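Uncharacterized protein (Pseudomonas aeruginosa PAO1, PDB 4R1D) probably acts as a lipase of the alpha/beta hydrolase fold, a calcium-bound toxin of the type VI secretion system of Pseudomonas aeruginosa, crystallised here with its inhibitor. Local coordinates at residues D83-A86 and S87-A90; G98-A101 and R102-L106; G137-R141 and S142-P146; Q165-N169 and D170-S174; N228-L231 and P232-K236. All coordinates share one frame; numbering follows the deposited sequence. Where two conformers were deposited one is given.

Interaction 1 (D83-A86 and S87-A90); sequences DLFA and SIGA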
loop_
_atom_site.group_PDB
_atom_site.type_symbol
_atom_site.label_atom_id
_atom_site.label_comp_id
_atom_site.label_asym_id
_atom_site.label_seq_id
_atom_site.Cartn_x
_atom_site.Cartn_y
_atom_site.Cartn_z
ATOM N N ASP A 83 -15.663 13.276 9.425
ATOM C CA ASP A 83 -16.252 12.124 10.083
ATOM C C ASP A 83 -15.419 11.692 11.279
ATOM O O ASP A 83 -14.239 11.398 11.149
ATOM C CB ASP A 83 -16.394 10.959 9.106
ATOM C CG ASP A 83 -17.074 9.774 9.735
ATOM O OD1 ASP A 83 -18.302 9.858 9.972
ATOM O OD2 ASP A 83 -16.382 8.770 10.009
ATOM N N LEU A 84 -16.044 11.650 12.447
ATOM C CA LEU A 84 -15.320 11.327 13.675
ATOM C C LEU A 84 -14.551 10.000 13.616
ATOM O O LEU A 84 -13.366 9.947 13.948
ATOM C CB LEU A 84 -16.289 11.341 14.858
ATOM C CG LEU A 84 -15.695 11.088 16.235
ATOM C CD1 LEU A 84 -16.539 11.807 17.276
ATOM C CD2 LEU A 84 -15.581 9.590 16.535
ATOM N N PHE A 85 -15.215 8.923 13.208
ATOM C CA PHE A 85 -14.563 7.623 13.217
ATOM C C PHE A 85 -13.483 7.504 12.158
ATOM O O PHE A 85 -12.493 6.812 12.361
ATOM C CB PHE A 85 -15.568 6.484 13.107
ATOM C CG PHE A 85 -16.097 6.040 14.431
ATOM C CD1 PHE A 85 -15.272 5.367 15.322
ATOM C CD2 PHE A 85 -17.410 6.297 14.793
ATOM C CE1 PHE A 85 -15.748 4.953 16.551
ATOM C CE2 PHE A 85 -17.890 5.891 16.025
ATOM C CZ PHE A 85 -17.059 5.218 16.904
ATOM N N ALA A 86 -13.686 8.189 11.035
ATOM C CA ALA A 86 -12.663 8.290 9.999
ATOM C C ALA A 86 -11.378 8.847 10.597
ATOM O O ALA A 86 -10.285 8.345 10.319
ATOM C CB ALA A 86 -13.150 9.185 8.858
ATOM N N SER A 87 -11.522 9.879 11.425
ATOM C CA SER A 87 -10.373 10.555 12.025
ATOM C C SER A 87 -9.695 9.673 13.087
ATOM O O SER A 87 -8.475 9.697 13.238
ATOM C CB SER A 87 -10.767 11.924 12.580
ATOM O OG SER A 87 -11.395 11.814 13.847
ATOM N N ILE A 88 -10.477 8.874 13.805
ATOM C CA ILE A 88 -9.882 7.877 14.700
ATOM C C ILE A 88 -9.058 6.881 13.886
ATOM O O ILE A 88 -7.937 6.530 14.262
ATOM C CB ILE A 88 -10.948 7.163 15.565
ATOM C CG1 ILE A 88 -11.482 8.129 16.622
ATOM C CG2 ILE A 88 -10.381 5.905 16.231
ATOM C CD1 ILE A 88 -12.530 7.528 17.523
ATOM N N GLY A 89 -9.594 6.450 12.746
ATOM C CA GLY A 89 -8.882 5.519 11.891
ATOM C C GLY A 89 -7.533 6.064 11.462
ATOM O O GLY A 89 -6.527 5.339 11.437
ATOM N N ALA A 90 -7.504 7.348 11.137
ATOM C CA ALA A 90 -6.276 7.982 10.674
ATOM C C ALA A 90 -5.305 8.178 11.826
ATOM O O ALA A 90 -4.087 8.080 11.663
ATOM C CB ALA A 90 -6.576 9.312 10.004
#

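Interaction 2 (G98-A101 and R102-L106); sequences GPKA and RQELL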
loop_
_atom_site.group_PDB
_atom_site.type_symbol
_atom_site.label_atom_id
_atom_site.label_comp_id
_atom_site.label_asym_id
_atom_site.label_seq_id
_atom_site.Cartn_x
_atom_site.Cartn_y
_atom_site.Cartn_z
ATOM N N GLY A 98 5.428 7.040 14.395
ATOM C CA GLY A 98 6.653 7.765 14.077
ATOM C C GLY A 98 7.240 7.340 12.736
ATOM O O GLY A 98 6.870 6.306 12.188
ATOM N N PRO A 99 8.183 8.131 12.200
ATOM C CA PRO A 99 8.741 7.879 10.860
ATOM C C PRO A 99 9.386 6.495 10.701
ATOM O O PRO A 99 9.208 5.856 9.658
ATOM C CB PRO A 99 9.802 8.978 10.714
ATOM C CG PRO A 99 9.345 10.067 11.627
ATOM C CD PRO A 99 8.714 9.362 12.804
ATOM N N LYS A 100 10.128 6.044 11.713
ATOM C CA LYS A 100 10.745 4.736 11.663
ATOM C C LYS A 100 9.663 3.663 11.734
ATOM O O LYS A 100 9.692 2.697 10.979
ATOM C CB LYS A 100 11.780 4.572 12.794
ATOM C CG LYS A 100 12.407 3.194 12.877
ATOM C CD LYS A 100 13.730 3.227 13.629
ATOM C CE LYS A 100 13.724 2.301 14.827
ATOM N NZ LYS A 100 13.046 2.885 16.022
ATOM N N ALA A 101 8.700 3.837 12.632
ATOM C CA ALA A 101 7.599 2.875 12.723
ATOM C C ALA A 101 6.878 2.747 11.376
ATOM O O ALA A 101 6.566 1.633 10.932
ATOM C CB ALA A 101 6.621 3.282 13.815
ATOM N N ARG A 102 6.629 3.878 10.717
ATOM C CA ARG A 102 5.904 3.843 9.442
ATOM C C ARG A 102 6.653 3.043 8.408
ATOM O O ARG A 102 6.051 2.296 7.648
ATOM C CB ARG A 102 5.657 5.249 8.886
ATOM C CG ARG A 102 4.668 6.058 9.698
ATOM C CD ARG A 102 4.627 7.500 9.198
ATOM N NE ARG A 102 3.636 8.277 9.926
ATOM C CZ ARG A 102 3.427 9.572 9.736
ATOM N NH1 ARG A 102 4.139 10.225 8.832
ATOM N NH2 ARG A 102 2.502 10.209 10.439
ATOM N N GLN A 103 7.970 3.219 8.374
ATOM C CA GLN A 103 8.800 2.504 7.424
ATOM C C GLN A 103 8.797 1.004 7.699
ATOM O O GLN A 103 8.818 0.190 6.781
ATOM C CB GLN A 103 10.229 3.038 7.472
ATOM C CG GLN A 103 11.152 2.337 6.515
ATOM C CD GLN A 103 12.482 3.040 6.389
ATOM O OE1 GLN A 103 13.323 2.948 7.278
ATOM N NE2 GLN A 103 12.676 3.757 5.281
ATOM N N GLU A 104 8.759 0.638 8.974
ATOM C CA GLU A 104 8.686 -0.770 9.345
ATOM C C GLU A 104 7.329 -1.384 9.063
ATOM O O GLU A 104 7.241 -2.536 8.645
ATOM C CB GLU A 104 8.985 -0.940 10.829
ATOM C CG GLU A 104 10.364 -0.529 11.202
ATOM C CD GLU A 104 10.547 -0.346 12.711
ATOM O OE1 GLU A 104 9.547 -0.302 13.487
ATOM O OE2 GLU A 104 11.719 -0.229 13.115
ATOM N N LEU A 105 6.268 -0.639 9.330
ATOM C CA LEU A 105 4.935 -1.225 9.245
ATOM C C LEU A 105 4.348 -1.213 7.829
ATOM O O LEU A 105 3.502 -2.039 7.507
ATOM C CB LEU A 105 3.995 -0.517 10.208
ATOM C CG LEU A 105 4.415 -0.656 11.678
ATOM C CD1 LEU A 105 3.617 0.278 12.562
ATOM C CD2 LEU A 105 4.260 -2.116 12.137
ATOM N N LEU A 106 4.781 -0.278 6.994
ATOM C CA LEU A 106 4.295 -0.236 5.609
ATOM C C LEU A 106 5.348 -0.862 4.703
ATOM O O LEU A 106 5.901 -0.220 3.803
ATOM C CB LEU A 106 3.926 1.195 5.189
ATOM C CG LEU A 106 2.745 1.802 5.969
ATOM C CD1 LEU A 106 2.540 3.279 5.635
ATOM C CD2 LEU A 106 1.442 1.009 5.751
#

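Interaction 3 (G137-R141 and S142-P146); sequences GKVMR and SAYNP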
loop_
_atom_site.group_PDB
_atom_site.type_symbol
_atom_site.label_atom_id
_atom_site.label_comp_id
_atom_site.label_asym_id
_atom_site.label_seq_id
_atom_site.Cartn_x
_atom_site.Cartn_y
_atom_site.Cartn_z
ATOM N N GLY A 137 -15.384 -4.307 2.522
ATOM C CA GLY A 137 -14.727 -3.682 3.655
ATOM C C GLY A 137 -13.214 -3.697 3.512
ATOM O O GLY A 137 -12.491 -3.387 4.452
ATOM N N LYS A 138 -12.737 -4.081 2.335
ATOM C CA LYS A 138 -11.303 -4.106 2.057
ATOM C C LYS A 138 -10.769 -2.760 1.605
ATOM O O LYS A 138 -9.557 -2.555 1.589
ATOM C CB LYS A 138 -11.010 -5.074 0.917
ATOM C CG LYS A 138 -11.118 -6.538 1.254
ATOM C CD LYS A 138 -11.057 -7.342 -0.026
ATOM C CE LYS A 138 -11.372 -8.821 0.221
ATOM N NZ LYS A 138 -11.278 -9.617 -1.039
ATOM N N VAL A 139 -11.660 -1.866 1.189
ATOM C CA VAL A 139 -11.243 -0.657 0.475
ATOM C C VAL A 139 -11.839 0.634 1.038
ATOM O O VAL A 139 -12.833 0.608 1.765
ATOM C CB VAL A 139 -11.583 -0.748 -1.031
ATOM C CG1 VAL A 139 -10.840 -1.903 -1.668
ATOM C CG2 VAL A 139 -13.090 -0.884 -1.230
ATOM N N MET A 140 -11.226 1.763 0.680
ATOM C CA MET A 140 -11.663 3.071 1.159
ATOM C C MET A 140 -13.163 3.255 0.911
ATOM O O MET A 140 -13.646 3.155 -0.224
ATOM C CB MET A 140 -10.856 4.171 0.467
ATOM C CG MET A 140 -11.062 5.555 1.037
ATOM S SD MET A 140 -9.956 6.728 0.227
ATOM C CE MET A 140 -10.335 8.207 1.157
ATOM N N ARG A 141 -13.903 3.516 1.979
ATOM C CA ARG A 141 -15.360 3.475 1.879
ATOM C C ARG A 141 -15.961 4.542 0.961
ATOM O O ARG A 141 -16.689 4.220 0.027
ATOM C CB ARG A 141 -16.014 3.544 3.258
ATOM C CG ARG A 141 -17.516 3.638 3.133
ATOM C CD ARG A 141 -18.228 3.010 4.291
ATOM N NE ARG A 141 -17.712 3.456 5.571
ATOM C CZ ARG A 141 -17.664 4.720 5.973
ATOM N NH1 ARG A 141 -18.085 5.693 5.182
ATOM N NH2 ARG A 141 -17.185 5.007 7.176
ATOM N N SER A 142 -15.667 5.804 1.236
ATOM C CA SER A 142 -16.250 6.897 0.450
ATOM C C SER A 142 -15.881 6.814 -1.031
ATOM O O SER A 142 -16.691 7.118 -1.909
ATOM C CB SER A 142 -15.818 8.254 1.017
ATOM O OG SER A 142 -14.418 8.434 0.859
ATOM N N ALA A 143 -14.647 6.416 -1.312
ATOM C CA ALA A 143 -14.165 6.385 -2.691
ATOM C C ALA A 143 -14.780 5.269 -3.524
ATOM O O ALA A 143 -15.005 5.446 -4.732
ATOM C CB ALA A 143 -12.650 6.287 -2.729
ATOM N N TYR A 144 -15.055 4.133 -2.880
ATOM C CA TYR A 144 -15.420 2.914 -3.610
ATOM C C TYR A 144 -16.761 2.258 -3.283
ATOM O O TYR A 144 -17.361 1.642 -4.157
ATOM C CB TYR A 144 -14.329 1.879 -3.430
ATOM C CG TYR A 144 -12.993 2.342 -3.960
ATOM C CD1 TYR A 144 -12.876 2.902 -5.232
ATOM C CD2 TYR A 144 -11.858 2.239 -3.183
ATOM C CE1 TYR A 144 -11.635 3.323 -5.716
ATOM C CE2 TYR A 144 -10.626 2.642 -3.652
ATOM C CZ TYR A 144 -10.517 3.185 -4.919
ATOM O OH TYR A 144 -9.263 3.578 -5.364
ATOM N N ASN A 145 -17.230 2.353 -2.042
ATOM C CA ASN A 145 -18.499 1.697 -1.705
ATOM C C ASN A 145 -19.716 2.202 -2.514
ATOM O O ASN A 145 -20.532 1.398 -2.966
ATOM C CB ASN A 145 -18.781 1.723 -0.186
ATOM C CG ASN A 145 -18.026 0.623 0.587
ATOM O OD1 ASN A 145 -18.485 0.170 1.632
ATOM N ND2 ASN A 145 -16.884 0.184 0.062
ATOM N N PRO A 146 -19.824 3.528 -2.723
ATOM C CA PRO A 146 -20.938 4.023 -3.546
ATOM C C PRO A 146 -20.968 3.423 -4.954
ATOM O O PRO A 146 -22.026 2.989 -5.392
ATOM C CB PRO A 146 -20.707 5.542 -3.588
ATOM C CG PRO A 146 -19.936 5.842 -2.334
ATOM C CD PRO A 146 -19.037 4.625 -2.137
#

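Interaction 4 (Q165-N169 and D170-S174); sequences QAWWN and DEALS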
loop_
_atom_site.group_PDB
_atom_site.type_symbol
_atom_site.label_atom_id
_atom_site.label_comp_id
_atom_site.label_asym_id
_atom_site.label_seq_id
_atom_site.Cartn_x
_atom_site.Cartn_y
_atom_site.Cartn_z
ATOM N N GLN A 165 -35.798 -0.614 -16.933
ATOM C CA GLN A 165 -35.952 0.090 -15.677
ATOM C C GLN A 165 -35.226 1.441 -15.678
ATOM O O GLN A 165 -34.604 1.829 -16.669
ATOM C CB GLN A 165 -35.486 -0.805 -14.522
ATOM C CG GLN A 165 -36.298 -2.091 -14.418
ATOM C CD GLN A 165 -35.956 -2.917 -13.180
ATOM O OE1 GLN A 165 -36.137 -2.471 -12.045
ATOM N NE2 GLN A 165 -35.464 -4.125 -13.400
ATOM N N ALA A 166 -35.314 2.146 -14.556
ATOM C CA ALA A 166 -34.773 3.493 -14.419
ATOM C C ALA A 166 -33.313 3.562 -14.815
ATOM O O ALA A 166 -32.550 2.626 -14.568
ATOM C CB ALA A 166 -34.954 3.995 -12.980
ATOM N N TRP A 167 -32.945 4.686 -15.422
ATOM C CA TRP A 167 -31.577 4.957 -15.867
ATOM C C TRP A 167 -31.242 4.219 -17.165
ATOM O O TRP A 167 -30.818 4.839 -18.153
ATOM C CB TRP A 167 -30.554 4.654 -14.762
ATOM C CG TRP A 167 -29.220 5.301 -15.024
ATOM C CD1 TRP A 167 -28.841 6.574 -14.694
ATOM C CD2 TRP A 167 -28.107 4.713 -15.703
ATOM N NE1 TRP A 167 -27.547 6.809 -15.118
ATOM C CE2 TRP A 167 -27.078 5.679 -15.738
ATOM C CE3 TRP A 167 -27.873 3.455 -16.269
ATOM C CZ2 TRP A 167 -25.840 5.427 -16.318
ATOM C CZ3 TRP A 167 -26.643 3.206 -16.847
ATOM C CH2 TRP A 167 -25.641 4.190 -16.869
ATOM N N TRP A 168 -31.456 2.906 -17.173
ATOM C CA TRP A 168 -31.220 2.108 -18.375
ATOM C C TRP A 168 -32.121 2.575 -19.510
ATOM O O TRP A 168 -31.764 2.475 -20.672
ATOM C CB TRP A 168 -31.476 0.623 -18.115
ATOM C CG TRP A 168 -30.562 0.013 -17.087
ATOM C CD1 TRP A 168 -30.912 -0.437 -15.845
ATOM C CD2 TRP A 168 -29.152 -0.182 -17.206
ATOM N NE1 TRP A 168 -29.805 -0.926 -15.190
ATOM C CE2 TRP A 168 -28.709 -0.775 -16.002
ATOM C CE3 TRP A 168 -28.218 0.077 -18.212
ATOM C CZ2 TRP A 168 -27.373 -1.112 -15.782
ATOM C CZ3 TRP A 168 -26.895 -0.264 -17.997
ATOM C CH2 TRP A 168 -26.482 -0.851 -16.790
ATOM N N ASN A 169 -33.298 3.079 -19.157
ATOM C CA ASN A 169 -34.281 3.445 -20.176
ATOM C C ASN A 169 -34.081 4.824 -20.780
ATOM O O ASN A 169 -34.855 5.240 -21.653
ATOM C CB ASN A 169 -35.713 3.308 -19.634
ATOM C CG ASN A 169 -36.069 4.379 -18.614
ATOM O OD1 ASN A 169 -35.322 5.332 -18.387
ATOM N ND2 ASN A 169 -37.229 4.217 -17.987
ATOM N N ASP A 170 -33.053 5.536 -20.335
ATOM C CA ASP A 170 -32.814 6.890 -20.833
ATOM C C ASP A 170 -31.326 7.215 -20.797
ATOM O O ASP A 170 -30.648 7.196 -21.834
ATOM C CB ASP A 170 -33.618 7.893 -20.000
ATOM C CG ASP A 170 -33.468 9.336 -20.486
ATOM O OD1 ASP A 170 -32.627 9.616 -21.369
ATOM O OD2 ASP A 170 -34.190 10.200 -19.958
ATOM N N GLU A 171 -30.814 7.483 -19.600
ATOM C CA GLU A 171 -29.414 7.862 -19.434
ATOM C C GLU A 171 -28.413 6.903 -20.098
ATOM O O GLU A 171 -27.434 7.339 -20.722
ATOM C CB GLU A 171 -29.082 8.032 -17.940
ATOM C CG GLU A 171 -29.739 9.248 -17.275
ATOM C CD GLU A 171 -31.123 8.960 -16.678
ATOM O OE1 GLU A 171 -31.838 8.054 -17.164
ATOM O OE2 GLU A 171 -31.503 9.661 -15.714
ATOM N N ALA A 172 -28.639 5.603 -19.949
ATOM C CA ALA A 172 -27.736 4.609 -20.506
ATOM C C ALA A 172 -27.642 4.654 -22.022
ATOM O O ALA A 172 -26.673 4.170 -22.582
ATOM C CB ALA A 172 -28.141 3.221 -20.070
ATOM N N LEU A 173 -28.641 5.232 -22.681
ATOM C CA LEU A 173 -28.717 5.166 -24.146
ATOM C C LEU A 173 -27.940 6.284 -24.842
ATOM O O LEU A 173 -27.934 6.376 -26.068
ATOM C CB LEU A 173 -30.184 5.176 -24.601
ATOM C CG LEU A 173 -31.065 4.137 -23.897
ATOM C CD1 LEU A 173 -32.526 4.255 -24.331
ATOM C CD2 LEU A 173 -30.552 2.710 -24.144
ATOM N N SER A 174 -27.299 7.132 -24.046
ATOM C CA SER A 174 -26.530 8.268 -24.544
ATOM C C SER A 174 -25.523 7.881 -25.641
ATOM O O SER A 174 -24.824 6.876 -25.528
ATOM C CB SER A 174 -25.818 8.941 -23.355
ATOM O OG SER A 174 -25.136 10.102 -23.762
HETATM O O HOH W 1 -34.198 6.996 -16.231
#

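Interaction 5 (N228-L231 and P232-K236); sequences NTVL and PFYQK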
loop_
_atom_site.group_PDB
_atom_site.type_symbol
_atom_site.label_atom_id
_atom_site.label_comp_id
_atom_site.label_asym_id
_atom_site.label_seq_id
_atom_site.Cartn_x
_atom_site.Cartn_y
_atom_site.Cartn_z
ATOM N N ASN A 228 -10.347 -18.880 -6.255
ATOM C CA ASN A 228 -10.463 -19.599 -4.991
ATOM C C ASN A 228 -11.516 -19.053 -4.029
ATOM O O ASN A 228 -11.898 -19.737 -3.082
ATOM C CB ASN A 228 -9.097 -19.717 -4.302
ATOM C CG ASN A 228 -8.063 -20.413 -5.168
ATOM O OD1 ASN A 228 -8.388 -21.278 -5.984
ATOM N ND2 ASN A 228 -6.806 -20.029 -4.997
ATOM N N THR A 229 -11.990 -17.832 -4.259
ATOM C CA THR A 229 -13.061 -17.285 -3.420
ATOM C C THR A 229 -14.330 -17.008 -4.210
ATOM O O THR A 229 -15.410 -17.514 -3.886
ATOM C CB THR A 229 -12.646 -15.974 -2.698
ATOM O OG1 THR A 229 -11.603 -16.245 -1.754
ATOM C CG2 THR A 229 -13.847 -15.373 -1.971
ATOM N N VAL A 230 -14.214 -16.188 -5.246
ATOM C CA VAL A 230 -15.401 -15.797 -5.996
ATOM C C VAL A 230 -16.103 -16.974 -6.671
ATOM O O VAL A 230 -17.287 -17.197 -6.447
ATOM C CB VAL A 230 -15.080 -14.723 -7.037
ATOM C CG1 VAL A 230 -16.346 -14.351 -7.794
ATOM C CG2 VAL A 230 -14.487 -13.510 -6.343
ATOM N N LEU A 231 -15.383 -17.733 -7.485
ATOM C CA LEU A 231 -16.048 -18.775 -8.268
ATOM C C LEU A 231 -16.576 -19.913 -7.384
ATOM O O LEU A 231 -17.687 -20.398 -7.604
ATOM C CB LEU A 231 -15.158 -19.288 -9.398
ATOM C CG LEU A 231 -14.797 -18.226 -10.448
ATOM C CD1 LEU A 231 -13.939 -18.814 -11.555
ATOM C CD2 LEU A 231 -16.046 -17.587 -11.031
ATOM N N PRO A 232 -15.803 -20.319 -6.360
ATOM C CA PRO A 232 -16.340 -21.391 -5.509
ATOM C C PRO A 232 -17.646 -21.010 -4.812
ATOM O O PRO A 232 -18.476 -21.877 -4.553
ATOM C CB PRO A 232 -15.214 -21.627 -4.500
ATOM C CG PRO A 232 -13.968 -21.335 -5.295
ATOM C CD PRO A 232 -14.357 -20.124 -6.151
ATOM N N PHE A 233 -17.848 -19.733 -4.511
ATOM C CA PHE A 233 -19.151 -19.343 -3.992
ATOM C C PHE A 233 -20.269 -19.763 -4.956
ATOM O O PHE A 233 -21.282 -20.310 -4.526
ATOM C CB PHE A 233 -19.230 -17.838 -3.708
ATOM C CG PHE A 233 -20.624 -17.362 -3.387
ATOM C CD1 PHE A 233 -21.111 -17.423 -2.089
ATOM C CD2 PHE A 233 -21.456 -16.875 -4.386
ATOM C CE1 PHE A 233 -22.397 -16.996 -1.788
ATOM C CE2 PHE A 233 -22.747 -16.446 -4.090
ATOM C CZ PHE A 233 -23.217 -16.509 -2.788
ATOM N N TYR A 234 -20.094 -19.501 -6.252
ATOM C CA TYR A 234 -21.131 -19.844 -7.229
ATOM C C TYR A 234 -21.208 -21.350 -7.458
ATOM O O TYR A 234 -22.297 -21.894 -7.662
ATOM C CB TYR A 234 -20.944 -19.081 -8.548
ATOM C CG TYR A 234 -21.119 -17.604 -8.334
ATOM C CD1 TYR A 234 -22.386 -17.052 -8.180
ATOM C CD2 TYR A 234 -20.020 -16.763 -8.224
ATOM C CE1 TYR A 234 -22.551 -15.698 -7.949
ATOM C CE2 TYR A 234 -20.178 -15.418 -7.988
ATOM C CZ TYR A 234 -21.436 -14.890 -7.855
ATOM O OH TYR A 234 -21.578 -13.539 -7.622
ATOM N N GLN A 235 -20.065 -22.027 -7.398
ATOM C CA GLN A 235 -20.077 -23.487 -7.509
ATOM C C GLN A 235 -21.040 -24.053 -6.470
ATOM O O GLN A 235 -21.925 -24.847 -6.795
ATOM C CB GLN A 235 -18.681 -24.084 -7.309
ATOM C CG GLN A 235 -18.607 -25.600 -7.555
ATOM C CD GLN A 235 -19.330 -26.418 -6.486
ATOM O OE1 GLN A 235 -19.114 -26.223 -5.289
ATOM N NE2 GLN A 235 -20.202 -27.331 -6.920
ATOM N N LYS A 236 -20.874 -23.619 -5.225
ATOM C CA LYS A 236 -21.685 -24.124 -4.128
ATOM C C LYS A 236 -23.123 -23.628 -4.193
ATOM O O LYS A 236 -24.063 -24.395 -4.007
ATOM C CB LYS A 236 -21.066 -23.734 -2.785
ATOM C CG LYS A 236 -21.944 -24.083 -1.601
ATOM C CD LYS A 236 -21.134 -24.680 -0.463
ATOM C CE LYS A 236 -22.039 -25.455 0.490
ATOM N NZ LYS A 236 -21.287 -26.473 1.277
#

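Interaction 1 (D83-A86 and S87-A90)
A chi1 of 80° sets S87 OG between its backbone N and carbonyl carbon and turns the hydroxyl back toward L84, while I88, with CG1 anti to the carbonyl carbon (chi1 -72°) and an extended chi2, sends CD1 back along the same side of the helix. The setting is the N-capped first turn of helix 84-95. D83 is the N-cap, and its OD2 accepts A86 N at 2.9 Å on the anti side of the carboxylate. The helical ladder begins with S87 N reaching D83 O at 3.1 Å. L84 O has two good donors, besides a weak bond from S87 N: I88 N comes in the carbonyl plane at 3.1 Å, whereas S87 OG approaches tilted from that plane and closer, at 2.7 Å, tying the buried hydroxyl to the backbone one turn back. L84 and I88 lie side by side, and L84 CD2 stands over the centre of the F85 ring. This turn packs against another chain, probably the inhibitor, with L84 on M209 and I88 on T240 of that chain. I88 CD1 rests 3.8 Å from L84 CD2 and 4.1 Å from F85 CD1.

Interaction 2 (G98-A101 and R102-L106)
A101, R102 and K100 carry most of this contact within the short helix 99-105, whose N-cap is G98 and whose helical backbone angles end at L106. A101 contributes mainly through its backbone: its carbonyl O takes L105 N at 2.8 Å, and the leucine side chain folds over the same oxygen, with L105 CG 3.2 Å from A101 O. R102 closes the first turn, its N bonded to G98 O at 2.8 Å with an N-H...O angle of 157°. Since R102 CG is anti to the carbonyl carbon (chi1 -69°), the base of the side chain lies against the N-cap, CG meeting G98 O at 3.3 Å, before the extended chain carries the guanidinium to W94, where NH2 bonds the carbonyl O and the group makes a cation-pi contact. The start of the helix faces a neighbouring chain, probably the inhibitor, whose E187 accepts from both K100 N and A101 N, an acidic group placed where a helix presents its first amides. The ends of K100 and E104 are also held by that chain, NZ by G185 O and OE2 by S183 OG. Within the helix the two side chains cross at a slant and touch through the aliphatic part of the lysine: K100 CG is 3.5 Å from E104 OE2, whereas K100 NZ stays 4.5 Å from that oxygen, beyond a salt bridge.

Interaction 3 (G137-R141 and S142-P146)
R141 O receives N145 N at 2.8 Å, with an N-H...O angle of 149°, and a weak second bond from Y144 N. P146 brings no N-H to this turn; its CD lies 3.2 Å from R141 O, and the helix is kinked there. M140 O accepts Y144 N at 3.2 Å. The N145 amide crosses the arginine chain obliquely, OD1 lying 3.9 Å from R141 CD with the amide and guanidinium planes 71° apart. Both amide atoms are satisfied elsewhere, OD1 by D120 N and ND2 by W136 O, which fixes the amide's rotation; R141 NE goes to T118 OG1. Y144 has CG anti to the carbonyl carbon (chi1 -61°), which puts CB and CD2 against M140 O and V139. V139 crosses it at about a right angle, with V139 CB 3.7 Å from Y144 CD2, and the methyl of A143 stands over the centre of one ring face. The phenol OH bonds G56 N, and the ring meets F53 and also H255, at the end of strand 250-255. This is the start of helix 141-155, which supplies calcium ligand E152, with M140 at the N-cap position, beside the strand end where alpha/beta hydrolases usually place the nucleophile elbow.

Interaction 4 (Q165-N169 and D170-S174)
W167 O is shared by two amides that arrive from opposite faces of its carbonyl plane: A172 N at 2.9 Å and nearly straight (168°), and D170 N at 3.2 Å, which stands above the plane. The second bond closes a type I beta turn from W167 to D170; the first ties the following 3-10 turn, in which L173 N bonds D170 O, back to the same oxygen. A water adds to the network. It accepts from W167 N at 2.7 Å and donates to N169 OD1 and to E171 OE1, the latter also at 2.7 Å. E171 can take part because its chain bends at chi2 (90°), bringing the carboxylate back over the turn while CB lies on the indole face of W167, a CH-pi contact of 3.6 Å to the centroid of the five-membered ring. Both indoles meet A172 CB, which is 3.6 Å from W167 CZ3 and 3.7 Å from W168 CE3. W168 NE1 is satisfied by R154 O, and E171 O by W546 NE1. The side chain of W168 lies about 11 Å from the calcium ion. Here, then, is a beta turn running into a 3-10 turn, with a tryptophan pair fastening a surface loop to helices 141-155, 191-197 and 542-556.

Interaction 5 (N228-L231 and P232-K236)
The Y234 ring has V230 CG1 at its edge, in the ring plane and 4.0 Å from Y234 CE2, and the ring of its neighbour F233 on one face, with F233 CD2 over the centre. L231 O also lies at the tyrosine edge, near its plane. With CG anti to the carbonyl carbon (chi1 -65°), Y234 lays its ring beside V230, the two side chains pointing the same way, and Y234 CD2 comes within 3.3 Å of V230 O. F233 in turn meets W205 edge-to-face. These rings sit where helix 215-238 is irregular: a wider pi-type turn covers 228-230, and P232 has no N-H to give to the turn before. Its ring settles instead against N228, T229, V230 and L231 of the preceding turn, with P232 CG 3.4 Å from N228 O. F233 N makes only weak bonds, to T229 O and V230 O, but regular geometry returns with Q235 N, which meets L231 O at 2.9 Å with an N-H...O angle of 162°. Q235 NE2 bonds L240 O. With V230 at its edge and F233 over one face, Y234 is directed toward the calcium site: its OH bonds OD2 of the calcium ligand D203 and also W205 NE1, so it is a second-shell group that probably helps to hold the D203 carboxylate in place.

In the fold
Interactions 1 to 5 follow in series along the chain without touching. Interactions 1 and 2 lie on successive helices, 84-95 and 99-105, with centres 20 Å apart, and both face the neighbouring chain, probably the inhibitor. Interaction 3, 14 Å from interaction 1 between centres, opens helix 141-155, and interaction 4 packs a later loop against that helix. Interaction 5 lies on helix 215-238, after border strand 201-206 of the six-stranded parallel sheet; its nearest atoms are about 6 Å from interaction 3. Interactions 2 and 4, 49 Å apart between centres, lie on opposite sides of the chain's centre: the other chain's contacts at interaction 2 are far from the calcium end, with interaction 3 in between.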